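Local coordinates for putative periplasmic protein (Wolinella succinogenes, PDB 3KN3), which probably serves as a periplasmic solute-binding protein, possibly for tungstate uptake, and can bind glutathione, at residues A[76-81]-A[202-207]; A[112-117]-A[145-150]; A[49-54]-A[210-215]; A[101-106]-A[191-196]. All blocks are in the same frame, centred on the assembly; numbering follows the deposited sequence.

Contact 1 (A[76-81]-A[202-207]). With ACY (acetic acid), chain F.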
loop_
_atom_site.group_PDB
_atom_site.type_symbol
_atom_site.label_atom_id
_atom_site.label_comp_id
_atom_site.label_asym_id
_atom_site.label_seq_id
_atom_site.Cartn_x
_atom_site.Cartn_y
_atom_site.Cartn_z
ATOM N N ILE A 76 16.469 -0.226 11.318
ATOM C CA ILE A 76 17.459 0.284 10.377
ATOM C C ILE A 76 17.223 -0.357 9.023
ATOM O O ILE A 76 16.444 -1.302 8.908
ATOM C CB ILE A 76 18.880 -0.043 10.823
ATOM C CG1 ILE A 76 19.093 -1.553 10.884
ATOM C CG2 ILE A 76 19.187 0.585 12.180
ATOM C CD1 ILE A 76 20.515 -1.945 11.306
ATOM N N ASP A 77 17.879 0.180 7.999
ATOM C CA ASP A 77 17.883 -0.402 6.652
ATOM C C ASP A 77 16.505 -0.438 6.011
ATOM O O ASP A 77 16.174 -1.357 5.260
ATOM C CB ASP A 77 18.514 -1.794 6.666
ATOM C CG ASP A 77 19.961 -1.769 7.123
ATOM O OD1 ASP A 77 20.458 -2.808 7.604
ATOM O OD2 ASP A 77 20.602 -0.703 7.015
ATOM N N ARG A 78 15.713 0.583 6.309
ATOM C CA ARG A 78 14.382 0.734 5.729
ATOM C C ARG A 78 14.445 0.553 4.207
ATOM O O ARG A 78 15.225 1.206 3.526
ATOM C CB ARG A 78 13.798 2.090 6.154
ATOM C CG ARG A 78 12.904 2.772 5.148
ATOM C CD ARG A 78 11.461 2.320 5.248
ATOM N NE ARG A 78 10.555 3.457 5.384
ATOM C CZ ARG A 78 10.033 4.125 4.360
ATOM N NH1 ARG A 78 10.324 3.782 3.110
ATOM N NH2 ARG A 78 9.219 5.141 4.591
ATOM N N THR A 79 13.627 -0.357 3.694
ATOM C CA THR A 79 13.727 -0.832 2.320
ATOM C C THR A 79 12.324 -1.053 1.738
ATOM O O THR A 79 11.607 -1.948 2.169
ATOM C CB THR A 79 14.513 -2.176 2.283
ATOM O OG1 THR A 79 15.882 -1.959 2.657
ATOM C CG2 THR A 79 14.438 -2.843 0.907
ATOM N N PRO A 80 11.917 -0.229 0.756
ATOM C CA PRO A 80 10.562 -0.359 0.206
ATOM C C PRO A 80 10.390 -1.499 -0.789
ATOM O O PRO A 80 11.287 -1.781 -1.586
ATOM C CB PRO A 80 10.346 0.978 -0.506
ATOM C CG PRO A 80 11.367 1.900 0.076
ATOM C CD PRO A 80 12.552 1.027 0.332
ATOM N N VAL A 81 9.228 -2.146 -0.730
ATOM C CA VAL A 81 8.827 -3.118 -1.733
ATOM C C VAL A 81 7.539 -2.619 -2.367
ATOM O O VAL A 81 6.537 -2.427 -1.690
ATOM C CB VAL A 81 8.570 -4.504 -1.123
ATOM C CG1 VAL A 81 8.068 -5.483 -2.195
ATOM C CG2 VAL A 81 9.818 -5.020 -0.423
ATOM N N PHE A 202 3.818 1.215 -1.516
ATOM C CA PHE A 202 4.991 0.570 -0.939
ATOM C C PHE A 202 4.772 0.003 0.455
ATOM O O PHE A 202 4.153 0.641 1.316
ATOM C CB PHE A 202 6.166 1.536 -0.878
ATOM C CG PHE A 202 6.545 2.104 -2.201
ATOM C CD1 PHE A 202 7.505 1.485 -2.982
ATOM C CD2 PHE A 202 5.950 3.263 -2.663
ATOM C CE1 PHE A 202 7.866 2.006 -4.199
ATOM C CE2 PHE A 202 6.306 3.785 -3.884
ATOM C CZ PHE A 202 7.267 3.161 -4.653
ATOM N N TYR A 203 5.324 -1.190 0.662
ATOM C CA TYR A 203 5.430 -1.795 1.975
ATOM C C TYR A 203 6.914 -1.829 2.382
ATOM O O TYR A 203 7.777 -2.206 1.595
ATOM C CB TYR A 203 4.828 -3.196 1.948
ATOM C CG TYR A 203 3.381 -3.254 1.474
ATOM C CD1 TYR A 203 2.325 -3.349 2.383
ATOM C CD2 TYR A 203 3.074 -3.224 0.119
ATOM C CE1 TYR A 203 1.018 -3.415 1.951
ATOM C CE2 TYR A 203 1.775 -3.275 -0.322
ATOM C CZ TYR A 203 0.749 -3.371 0.593
ATOM O OH TYR A 203 -0.545 -3.418 0.139
ATOM N N SER A 204 7.207 -1.422 3.610
ATOM C CA SER A 204 8.585 -1.270 4.048
ATOM C C SER A 204 9.061 -2.398 4.938
ATOM O O SER A 204 8.377 -2.767 5.890
ATOM C CB SER A 204 8.746 0.038 4.811
ATOM O OG SER A 204 8.482 1.136 3.972
ATOM N N ILE A 205 10.240 -2.932 4.622
ATOM C CA ILE A 205 10.923 -3.885 5.479
ATOM C C ILE A 205 11.969 -3.110 6.230
ATOM O O ILE A 205 12.682 -2.310 5.641
ATOM C CB ILE A 205 11.644 -4.967 4.670
ATOM C CG1 ILE A 205 10.670 -5.676 3.745
ATOM C CG2 ILE A 205 12.286 -6.007 5.589
ATOM C CD1 ILE A 205 11.351 -6.591 2.779
HETATM N N MSE A 206 12.047 -3.322 7.536
HETATM C CA MSE A 206 13.149 -2.780 8.321
HETATM C C MSE A 206 13.725 -3.873 9.202
HETATM O O MSE A 206 12.991 -4.728 9.710
HETATM C CB MSE A 206 12.693 -1.615 9.195
HETATM C CG MSE A 206 12.242 -0.399 8.410
HETATM SE SE MSE A 206 11.264 0.875 9.532
HETATM C CE MSE A 206 11.123 2.371 8.307
ATOM N N ALA A 207 15.035 -3.835 9.383
ATOM C CA ALA A 207 15.709 -4.761 10.267
ATOM C C ALA A 207 15.637 -4.255 11.681
ATOM O O ALA A 207 15.658 -3.056 11.938
ATOM C CB ALA A 207 17.154 -4.950 9.860
HETATM C C ACY F . 9.261 5.346 -0.184
HETATM O O ACY F . 9.893 5.299 -1.270
HETATM O OXT ACY F . 9.656 5.964 0.831
HETATM C CH3 ACY F . 7.952 4.619 -0.076
#
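Val81 and Tyr203 face each other as an antiparallel hydrogen-bonded pair, Val81 N lying 2.7 Å from Tyr203 O while Tyr203 N bonds in return to Val81 O. The same two-way exchange joins Thr79 to Ile205 and Ile76 to Ala207. The tight side is the face carrying Thr79, Val81, Tyr203 and Ile205, all buried. Val81 CG2, placed beside its own backbone N because CG1 takes the anti position (chi1 177°), meets Ile205 CD1 at 3.9 Å, and Ile76 CG1 rests 4.0 Å from Ala207 CB. On this face helix 218-229 sets Phe224 against Ile205, and Ile225 and Val229 against Thr79. Between Thr79 and Ile76 the register slips by one residue, a beta bulge where the chain turns a corner at Asp77; Thr79 OG1 braces the corner with a 2.7 Å bond to Asp77 O. In the sheet of this lobe of the periplasmic binding protein fold, strand 202-208 lies between strands 78-82 and 57-60, and it presents Tyr203, a glutathione-site residue, stacked on His61. On the other face Met206 is buried against helix 63-72; the loose side is the outer end, where Pro80 and Phe202 are exposed. Phe202 CD1 touches Pro80 CB obliquely at 3.8 Å, and a bound acetate, probably from the crystallisation liquor, sets its CH3 3.5 Å from Phe202 CD2. Arg78 NH1 bonds to the acetate OXT at 3.2 Å. Ser204 OG sits over one guanidinium face without bonding to it; instead Glu66 takes both, as a salt bridge from Arg78 NE and a hydrogen bond with Ser204 OG.

Contact 2 (A[112-117]-A[145-150])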
loop_
_atom_site.group_PDB
_atom_site.type_symbol
_atom_site.label_atom_id
_atom_site.label_comp_id
_atom_site.label_asym_id
_atom_site.label_seq_id
_atom_site.Cartn_x
_atom_site.Cartn_y
_atom_site.Cartn_z
ATOM N N LYS A 112 -12.220 21.461 -11.251
ATOM C CA LYS A 112 -12.784 22.402 -12.216
ATOM C C LYS A 112 -14.217 22.028 -12.612
ATOM O O LYS A 112 -15.134 22.840 -12.499
ATOM C CB LYS A 112 -11.874 22.520 -13.453
ATOM C CG LYS A 112 -12.399 23.434 -14.564
ATOM C CD LYS A 112 -11.257 23.993 -15.427
ATOM C CE LYS A 112 -11.281 23.468 -16.865
ATOM N NZ LYS A 112 -12.231 24.203 -17.747
ATOM N N GLU A 113 -14.412 20.796 -13.061
ATOM C CA GLU A 113 -15.740 20.370 -13.485
ATOM C C GLU A 113 -16.614 19.943 -12.312
ATOM O O GLU A 113 -17.794 19.651 -12.485
ATOM C CB GLU A 113 -15.635 19.256 -14.527
ATOM C CG GLU A 113 -14.905 19.693 -15.783
ATOM C CD GLU A 113 -14.965 18.654 -16.871
ATOM O OE1 GLU A 113 -15.518 17.569 -16.611
ATOM O OE2 GLU A 113 -14.463 18.917 -17.983
ATOM N N GLN A 114 -16.029 19.928 -11.117
ATOM C CA GLN A 114 -16.722 19.482 -9.899
ATOM C C GLN A 114 -17.354 18.102 -10.049
ATOM O O GLN A 114 -18.549 17.952 -9.834
ATOM C CB GLN A 114 -17.802 20.494 -9.487
ATOM C CG GLN A 114 -17.268 21.858 -9.073
ATOM C CD GLN A 114 -18.336 22.744 -8.452
ATOM O OE1 GLN A 114 -18.352 22.963 -7.235
ATOM N NE2 GLN A 114 -19.241 23.254 -9.286
ATOM N N VAL A 115 -16.576 17.100 -10.444
ATOM C CA VAL A 115 -17.109 15.743 -10.511
ATOM C C VAL A 115 -17.079 15.089 -9.125
ATOM O O VAL A 115 -16.225 15.386 -8.287
ATOM C CB VAL A 115 -16.364 14.850 -11.528
ATOM C CG1 VAL A 115 -16.136 15.608 -12.825
ATOM C CG2 VAL A 115 -15.063 14.410 -10.956
ATOM N N LYS A 116 -18.029 14.207 -8.882
ATOM C CA LYS A 116 -18.150 13.602 -7.574
ATOM C C LYS A 116 -16.929 12.743 -7.282
ATOM O O LYS A 116 -16.547 11.890 -8.075
ATOM C CB LYS A 116 -19.444 12.781 -7.471
ATOM C CG LYS A 116 -19.634 12.077 -6.149
ATOM C CD LYS A 116 -20.072 13.028 -5.029
ATOM C CE LYS A 116 -21.348 13.817 -5.350
ATOM N NZ LYS A 116 -22.548 12.989 -5.686
ATOM N N PHE A 117 -16.314 12.991 -6.136
ATOM C CA PHE A 117 -15.222 12.173 -5.683
ATOM C C PHE A 117 -15.473 11.683 -4.262
ATOM O O PHE A 117 -15.676 12.475 -3.347
ATOM C CB PHE A 117 -13.899 12.938 -5.748
ATOM C CG PHE A 117 -12.723 12.088 -5.412
ATOM C CD1 PHE A 117 -11.989 11.481 -6.408
ATOM C CD2 PHE A 117 -12.393 11.830 -4.088
ATOM C CE1 PHE A 117 -10.914 10.671 -6.093
ATOM C CE2 PHE A 117 -11.326 11.019 -3.773
ATOM C CZ PHE A 117 -10.591 10.436 -4.780
ATOM N N GLU A 145 -15.339 21.100 -0.373
ATOM C CA GLU A 145 -15.992 21.286 -1.661
ATOM C C GLU A 145 -17.248 20.453 -1.722
ATOM O O GLU A 145 -17.294 19.359 -1.165
ATOM C CB GLU A 145 -15.075 20.876 -2.812
ATOM C CG GLU A 145 -14.424 22.034 -3.523
ATOM C CD GLU A 145 -13.188 22.514 -2.810
ATOM O OE1 GLU A 145 -12.233 22.937 -3.496
ATOM O OE2 GLU A 145 -13.165 22.451 -1.560
ATOM N N SER A 146 -18.266 20.959 -2.410
ATOM C CA SER A 146 -19.532 20.245 -2.468
ATOM C C SER A 146 -19.390 18.855 -3.107
ATOM O O SER A 146 -20.085 17.915 -2.710
ATOM C CB SER A 146 -20.615 21.079 -3.152
ATOM O OG SER A 146 -20.245 21.474 -4.460
ATOM N N TRP A 147 -18.465 18.722 -4.061
ATOM C CA TRP A 147 -18.297 17.467 -4.819
ATOM C C TRP A 147 -17.413 16.423 -4.117
ATOM O O TRP A 147 -17.332 15.276 -4.546
ATOM C CB TRP A 147 -17.734 17.766 -6.220
ATOM C CG TRP A 147 -16.551 18.667 -6.151
ATOM C CD1 TRP A 147 -16.560 20.023 -6.185
ATOM C CD2 TRP A 147 -15.183 18.277 -5.978
ATOM N NE1 TRP A 147 -15.288 20.506 -6.061
ATOM C CE2 TRP A 147 -14.419 19.450 -5.937
ATOM C CE3 TRP A 147 -14.529 17.046 -5.873
ATOM C CZ2 TRP A 147 -13.041 19.436 -5.791
ATOM C CZ3 TRP A 147 -13.158 17.034 -5.726
ATOM C CH2 TRP A 147 -12.429 18.219 -5.685
ATOM N N TYR A 148 -16.757 16.836 -3.040
ATOM C CA TYR A 148 -15.844 15.967 -2.306
ATOM C C TYR A 148 -16.537 15.352 -1.079
ATOM O O TYR A 148 -16.728 16.004 -0.063
ATOM C CB TYR A 148 -14.582 16.755 -1.915
ATOM C CG TYR A 148 -13.522 15.931 -1.233
ATOM C CD1 TYR A 148 -13.364 15.955 0.152
ATOM C CD2 TYR A 148 -12.673 15.130 -1.973
ATOM C CE1 TYR A 148 -12.383 15.183 0.777
ATOM C CE2 TYR A 148 -11.700 14.369 -1.371
ATOM C CZ TYR A 148 -11.550 14.390 -0.001
ATOM O OH TYR A 148 -10.557 13.608 0.560
ATOM N N ILE A 149 -16.909 14.085 -1.198
ATOM C CA ILE A 149 -17.667 13.379 -0.179
ATOM C C ILE A 149 -16.774 12.398 0.620
ATOM O O ILE A 149 -15.989 11.639 0.044
ATOM C CB ILE A 149 -18.894 12.651 -0.810
ATOM C CG1 ILE A 149 -20.049 13.629 -1.001
ATOM C CG2 ILE A 149 -19.400 11.507 0.074
ATOM C CD1 ILE A 149 -19.744 14.761 -1.948
ATOM N N GLU A 150 -16.895 12.442 1.947
ATOM C CA GLU A 150 -16.217 11.504 2.844
ATOM C C GLU A 150 -17.211 10.452 3.349
ATOM O O GLU A 150 -18.126 10.761 4.102
ATOM C CB GLU A 150 -15.574 12.249 4.018
ATOM C CG GLU A 150 -15.200 13.700 3.693
ATOM C CD GLU A 150 -13.919 14.163 4.375
ATOM O OE1 GLU A 150 -13.877 15.317 4.856
ATOM O OE2 GLU A 150 -12.953 13.374 4.428
#
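Gln114 lies over one face of the Trp147 indole, its CA 4.0 Å from the centroid of the five-membered ring in a CH-pi contact. Its side chain crosses the ring near a right angle, with CG 3.5 Å from Trp147 CD1. Phe117 CB meets the indole at its edge. Next to them Phe117 and Tyr148 run side by side in the same direction, Phe117 CD2 being 3.8 Å from Tyr148 CE2. Their backbones are paired in parallel: Phe117 N donates almost straight to Trp147 O (3.0 Å, 176°), and Phe117 O accepts from Ile149 N. Strands 117-119 and 148-150 are thus neighbours in the five-stranded sheet, with helix 125-138 between them in the chain, a beta-alpha-beta unit. Further out, a Schellman motif at Gln114 ends helix 103-113, and a type I turn from Glu145 leads into edge strand 148-150. The turn lays Glu145 CB near the rim of the indole face opposite Gln114 CA. Trp134 packs edge-to-face on both Phe117 and Tyr148, and Glu130 takes the Tyr148 hydroxyl in a hydrogen bond. Polarity across the join is met mainly by main-chain bonds while the side chains offer carbon and ring surface, so its stability should depend little on ionisation.

Contact 3 (A[49-54]-A[210-215])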
loop_
_atom_site.group_PDB
_atom_site.type_symbol
_atom_site.label_atom_id
_atom_site.label_comp_id
_atom_site.label_asym_id
_atom_site.label_seq_id
_atom_site.Cartn_x
_atom_site.Cartn_y
_atom_site.Cartn_z
ATOM N N LEU A 49 6.880 -5.218 18.349
ATOM C CA LEU A 49 7.530 -6.524 18.382
ATOM C C LEU A 49 9.014 -6.384 18.063
ATOM O O LEU A 49 9.859 -7.053 18.666
ATOM C CB LEU A 49 6.848 -7.515 17.435
ATOM C CG LEU A 49 5.604 -8.215 17.986
ATOM C CD1 LEU A 49 4.810 -8.907 16.883
ATOM C CD2 LEU A 49 6.035 -9.226 19.032
ATOM N N GLY A 50 9.322 -5.493 17.132
ATOM C CA GLY A 50 10.697 -5.174 16.831
ATOM C C GLY A 50 11.335 -4.378 17.956
ATOM O O GLY A 50 12.524 -4.510 18.237
ATOM N N GLU A 51 10.538 -3.537 18.598
ATOM C CA GLU A 51 11.067 -2.624 19.590
ATOM C C GLU A 51 11.563 -3.477 20.739
ATOM O O GLU A 51 12.590 -3.196 21.356
ATOM C CB GLU A 51 9.966 -1.667 20.061
ATOM C CG GLU A 51 10.435 -0.564 20.997
ATOM C CD GLU A 51 9.280 0.250 21.575
ATOM O OE1 GLU A 51 8.283 0.477 20.854
ATOM O OE2 GLU A 51 9.371 0.672 22.752
ATOM N N ASN A 52 10.826 -4.553 20.984
ATOM C CA ASN A 52 11.035 -5.418 22.133
ATOM C C ASN A 52 11.989 -6.594 21.864
ATOM O O ASN A 52 12.153 -7.466 22.711
ATOM C CB ASN A 52 9.686 -5.972 22.589
ATOM C CG ASN A 52 8.813 -4.932 23.273
ATOM O OD1 ASN A 52 9.120 -3.736 23.286
ATOM N ND2 ASN A 52 7.713 -5.390 23.849
ATOM N N CYS A 53 12.592 -6.634 20.681
ATOM C CA CYS A 53 13.500 -7.724 20.335
ATOM C C CYS A 53 12.799 -9.093 20.221
ATOM O O CYS A 53 13.370 -10.131 20.575
ATOM C CB CYS A 53 14.674 -7.798 21.332
ATOM S SG CYS A 53 15.485 -6.206 21.673
ATOM N N ASP A 54 11.583 -9.093 19.688
ATOM C CA ASP A 54 10.839 -10.334 19.453
ATOM C C ASP A 54 11.022 -10.899 18.042
ATOM O O ASP A 54 10.779 -12.083 17.787
ATOM C CB ASP A 54 9.348 -10.110 19.699
ATOM C CG ASP A 54 9.036 -9.792 21.161
ATOM O OD1 ASP A 54 9.714 -10.348 22.045
ATOM O OD2 ASP A 54 8.113 -8.994 21.425
ATOM N N PRO A 210 20.418 -4.207 15.669
ATOM C CA PRO A 210 21.203 -5.180 16.448
ATOM C C PRO A 210 21.846 -4.512 17.666
ATOM O O PRO A 210 22.164 -5.185 18.644
ATOM C CB PRO A 210 22.302 -5.632 15.469
ATOM C CG PRO A 210 22.103 -4.805 14.184
ATOM C CD PRO A 210 21.154 -3.699 14.493
ATOM N N LYS A 211 22.025 -3.196 17.592
ATOM C CA LYS A 211 22.610 -2.423 18.678
ATOM C C LYS A 211 21.733 -2.475 19.917
ATOM O O LYS A 211 22.228 -2.374 21.032
ATOM C CB LYS A 211 22.800 -0.966 18.259
ATOM C CG LYS A 211 24.242 -0.523 18.109
ATOM C CD LYS A 211 24.920 -1.198 16.917
ATOM C CE LYS A 211 26.304 -0.596 16.644
ATOM N NZ LYS A 211 26.238 0.877 16.378
ATOM N N ARG A 212 20.430 -2.622 19.737
ATOM C CA ARG A 212 19.569 -2.763 20.904
ATOM C C ARG A 212 19.062 -4.183 21.107
ATOM O O ARG A 212 18.675 -4.554 22.213
ATOM C CB ARG A 212 18.424 -1.738 20.921
ATOM C CG ARG A 212 17.710 -1.513 19.624
ATOM C CD ARG A 212 17.034 -0.144 19.633
ATOM N NE ARG A 212 16.398 0.162 20.915
ATOM C CZ ARG A 212 15.286 -0.424 21.352
ATOM N NH1 ARG A 212 14.703 -1.354 20.615
ATOM N NH2 ARG A 212 14.765 -0.099 22.531
ATOM N N CYS A 213 19.082 -4.989 20.056
ATOM C CA CYS A 213 18.618 -6.360 20.197
ATOM C C CYS A 213 19.753 -7.351 19.939
ATOM O O CYS A 213 19.900 -7.886 18.840
ATOM C CB CYS A 213 17.383 -6.605 19.319
ATOM S SG CYS A 213 15.957 -5.546 19.792
ATOM N N GLU A 214 20.548 -7.574 20.981
ATOM C CA GLU A 214 21.762 -8.388 20.917
ATOM C C GLU A 214 21.553 -9.724 20.225
ATOM O O GLU A 214 22.455 -10.242 19.563
ATOM C CB GLU A 214 22.299 -8.649 22.326
ATOM C CG GLU A 214 22.883 -7.429 23.033
ATOM C CD GLU A 214 23.223 -7.713 24.493
ATOM O OE1 GLU A 214 23.154 -8.894 24.898
ATOM O OE2 GLU A 214 23.554 -6.757 25.232
ATOM N N LYS A 215 20.354 -10.271 20.370
ATOM C CA LYS A 215 20.094 -11.622 19.941
ATOM C C LYS A 215 19.224 -11.722 18.692
ATOM O O LYS A 215 18.798 -12.810 18.309
ATOM C CB LYS A 215 19.470 -12.391 21.098
ATOM C CG LYS A 215 20.377 -12.422 22.323
ATOM C CD LYS A 215 19.914 -13.430 23.362
ATOM C CE LYS A 215 20.984 -13.625 24.427
ATOM N NZ LYS A 215 20.566 -14.592 25.486
HETATM O O HOH W 1 14.711 -2.442 18.134
#
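Cys53 and Cys213 bring their backbones to a CA-CA distance of 5.3 Å just where helix 43-51 ends, Cys53 taking the positive phi of a Schellman motif in which Asp54 N turns back to Leu49 O. A disulfide spans the gap, with Cys53 SG 2.0 Å from Cys213 SG. Each sulfur sits beside its own backbone N (chi1 -48° in Cys53 and -62° in Cys213), and the S-S torsion of -74° gives the bridge a left-handed twist. Cys53 is exposed, whereas Cys213 is buried. The residue before Cys213 adds a second clasp: Arg212 NH1 donates to Glu51 O at 2.9 Å, meeting a lone pair in the carbonyl plane and staying close to the plane of its own guanidinium. The same nitrogen lies 2.7 Å from a water that in turn donates to Gly50 O, 3.0 Å away. One arginine nitrogen therefore serves two successive carbonyls, Glu51 O directly and Gly50 O through the water, and its positive charge would probably suit the negative end of the helix dipole. The Glu51 carboxylate is too distant from the Arg212 guanidinium for a salt bridge, though both side chains rest on Phe74. A disulfide of this kind, stapling the C-terminal end of a helix to the loop between strand 202-208 and helix 218-229, is consistent with a protein exported to the oxidising periplasm, as its name and signal sequence suggest.

Contact 4 (A[101-106]-A[191-196]); sequences MSVAEA and IVLEGD
Val103 and Asp196 make a polar contact at a helix N terminus, where the loop after strand 190-193 meets the first turn of helix 103-113, and Leu193 adds an apolar patch beside it. Asp196 OD2 accepts from Val103 N at 2.7 Å along a nearly straight line (174°), approached on its anti side and 32° out of the carboxylate plane. With CG anti to the backbone N (chi1 -158°), the aspartate reaches across to the helix. A water 2.9 Å from Ala104 N gives the same OD2 a weaker second bond. Ser102 is the N-cap: its OG accepts from Glu105 N at 3.0 Å, and Glu105 OE1 answers by accepting from Ser102 N, a capping box. Amide groups of the first turn thus find acceptors, and the negative aspartate would be expected to be stabilised by the positive end of the helix dipole. Alongside, the two methyls of Leu193 divide between neighbours, CD2 against Val103 CG2 and CD1 against Ala106 CB. Both approaches are modelled at 3.3 Å, a very close spacing whose exact value is doubtful at this resolution. A further water links Met101 O to Glu194 O. Away from the annotated ligand site, the contact lies at the border of the five-stranded sheet: Val192 and Leu193 both face Ile88 in a classic bulge against strand 86-90, Phe98 of helix 93-98 touches Ala106, and Val133 and Ala137 of helix 125-138 pack on Val103 and Ala104.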
loop_
_atom_site.group_PDB
_atom_site.type_symbol
_atom_site.label_atom_id
_atom_site.label_comp_id
_atom_site.label_asym_id
_atom_site.label_seq_id
_atom_site.Cartn_x
_atom_site.Cartn_y
_atom_site.Cartn_z
HETATM N N MSE A 101 -3.592 11.899 -19.331
HETATM C CA MSE A 101 -3.344 12.832 -18.236
HETATM C C MSE A 101 -2.592 12.262 -17.040
HETATM O O MSE A 101 -2.651 11.072 -16.755
HETATM C CB MSE A 101 -4.638 13.465 -17.784
HETATM C CG MSE A 101 -5.250 14.376 -18.815
HETATM SE SE MSE A 101 -6.853 15.215 -18.041
HETATM C CE MSE A 101 -7.717 15.835 -19.684
ATOM N N SER A 102 -1.844 13.125 -16.368
ATOM C CA SER A 102 -1.281 12.781 -15.071
ATOM C C SER A 102 -2.411 12.812 -14.014
ATOM O O SER A 102 -3.500 13.315 -14.278
ATOM C CB SER A 102 -0.209 13.797 -14.704
ATOM O OG SER A 102 -0.792 15.084 -14.542
ATOM N N VAL A 103 -2.138 12.305 -12.819
ATOM C CA VAL A 103 -3.101 12.379 -11.724
ATOM C C VAL A 103 -3.327 13.821 -11.338
ATOM O O VAL A 103 -4.452 14.239 -11.072
ATOM C CB VAL A 103 -2.638 11.611 -10.471
ATOM C CG1 VAL A 103 -3.669 11.737 -9.380
ATOM C CG2 VAL A 103 -2.450 10.174 -10.803
ATOM N N ALA A 104 -2.255 14.596 -11.317
ATOM C CA ALA A 104 -2.417 15.994 -10.978
ATOM C C ALA A 104 -3.371 16.687 -11.968
ATOM O O ALA A 104 -4.256 17.433 -11.550
ATOM C CB ALA A 104 -1.082 16.684 -10.893
ATOM N N GLU A 105 -3.208 16.425 -13.266
ATOM C CA GLU A 105 -4.053 17.057 -14.285
ATOM C C GLU A 105 -5.502 16.613 -14.161
ATOM O O GLU A 105 -6.415 17.424 -14.305
ATOM C CB GLU A 105 -3.547 16.774 -15.710
ATOM C CG GLU A 105 -2.242 17.498 -16.065
ATOM C CD GLU A 105 -1.618 17.028 -17.386
ATOM O OE1 GLU A 105 -1.696 15.829 -17.727
ATOM O OE2 GLU A 105 -1.045 17.874 -18.088
ATOM N N ALA A 106 -5.698 15.322 -13.903
ATOM C CA ALA A 106 -7.030 14.772 -13.721
ATOM C C ALA A 106 -7.719 15.354 -12.481
ATOM O O ALA A 106 -8.871 15.757 -12.552
ATOM C CB ALA A 106 -6.968 13.276 -13.635
ATOM N N ILE A 191 -11.151 0.951 -14.288
ATOM C CA ILE A 191 -9.953 1.768 -14.079
ATOM C C ILE A 191 -9.925 2.903 -15.072
ATOM O O ILE A 191 -10.044 2.702 -16.285
ATOM C CB ILE A 191 -8.636 1.005 -14.213
ATOM C CG1 ILE A 191 -8.490 -0.012 -13.085
ATOM C CG2 ILE A 191 -7.456 1.992 -14.177
ATOM C CD1 ILE A 191 -7.184 -0.745 -13.125
ATOM N N VAL A 192 -9.733 4.095 -14.535
ATOM C CA VAL A 192 -9.964 5.327 -15.262
ATOM C C VAL A 192 -8.666 6.125 -15.238
ATOM O O VAL A 192 -8.487 7.069 -15.994
ATOM C CB VAL A 192 -11.154 6.088 -14.599
ATOM C CG1 VAL A 192 -10.805 7.519 -14.269
ATOM C CG2 VAL A 192 -12.414 5.979 -15.455
ATOM N N LEU A 193 -7.739 5.702 -14.382
ATOM C CA LEU A 193 -6.439 6.347 -14.305
ATOM C C LEU A 193 -5.446 5.518 -13.482
ATOM O O LEU A 193 -5.759 5.100 -12.374
ATOM C CB LEU A 193 -6.606 7.747 -13.720
ATOM C CG LEU A 193 -5.473 8.743 -13.934
ATOM C CD1 LEU A 193 -5.987 10.153 -13.786
ATOM C CD2 LEU A 193 -4.378 8.463 -12.938
ATOM N N GLU A 194 -4.250 5.287 -14.026
ATOM C CA GLU A 194 -3.252 4.441 -13.372
ATOM C C GLU A 194 -1.835 4.741 -13.874
ATOM O O GLU A 194 -1.660 5.372 -14.902
ATOM C CB GLU A 194 -3.589 2.963 -13.606
ATOM C CG GLU A 194 -3.628 2.562 -15.087
ATOM C CD GLU A 194 -3.936 1.073 -15.322
ATOM O OE1 GLU A 194 -4.616 0.758 -16.322
ATOM O OE2 GLU A 194 -3.504 0.218 -14.523
ATOM N N GLY A 195 -0.824 4.294 -13.134
ATOM C CA GLY A 195 0.556 4.365 -13.593
ATOM C C GLY A 195 1.378 5.528 -13.077
ATOM O O GLY A 195 2.581 5.415 -12.892
ATOM N N ASP A 196 0.734 6.663 -12.861
ATOM C CA ASP A 196 1.418 7.821 -12.307
ATOM C C ASP A 196 2.261 7.384 -11.079
ATOM O O ASP A 196 1.811 6.574 -10.270
ATOM C CB ASP A 196 0.363 8.880 -11.965
ATOM C CG ASP A 196 0.932 10.286 -11.887
ATOM O OD1 ASP A 196 1.939 10.490 -11.166
ATOM O OD2 ASP A 196 0.362 11.196 -12.534
HETATM O O HOH W 2 -1.868 8.074 -16.013
HETATM O O HOH W 3 0.592 14.108 -10.964
#

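Read from the N terminus, the chain opens four loops in turn and closes them in reverse order, so that all the contacts nest and none cross. Segment 49-54 begins the outermost loop, closed at 210-215 by contact 3; within it contact 1 joins 76-81 to 202-207, then contact 4 joins 101-106 to 191-196, and contact 2, innermost, joins 112-117 to 145-150. Contacts 1 and 3 belong to the lobe of the six-stranded sheet and touch through Ile76 and Pro210. Contact 4 lies at the start of helix 103-113 and contact 2 just past its end; both reach the five-stranded sheet. The chain thus leaves the first lobe, builds the second, and returns.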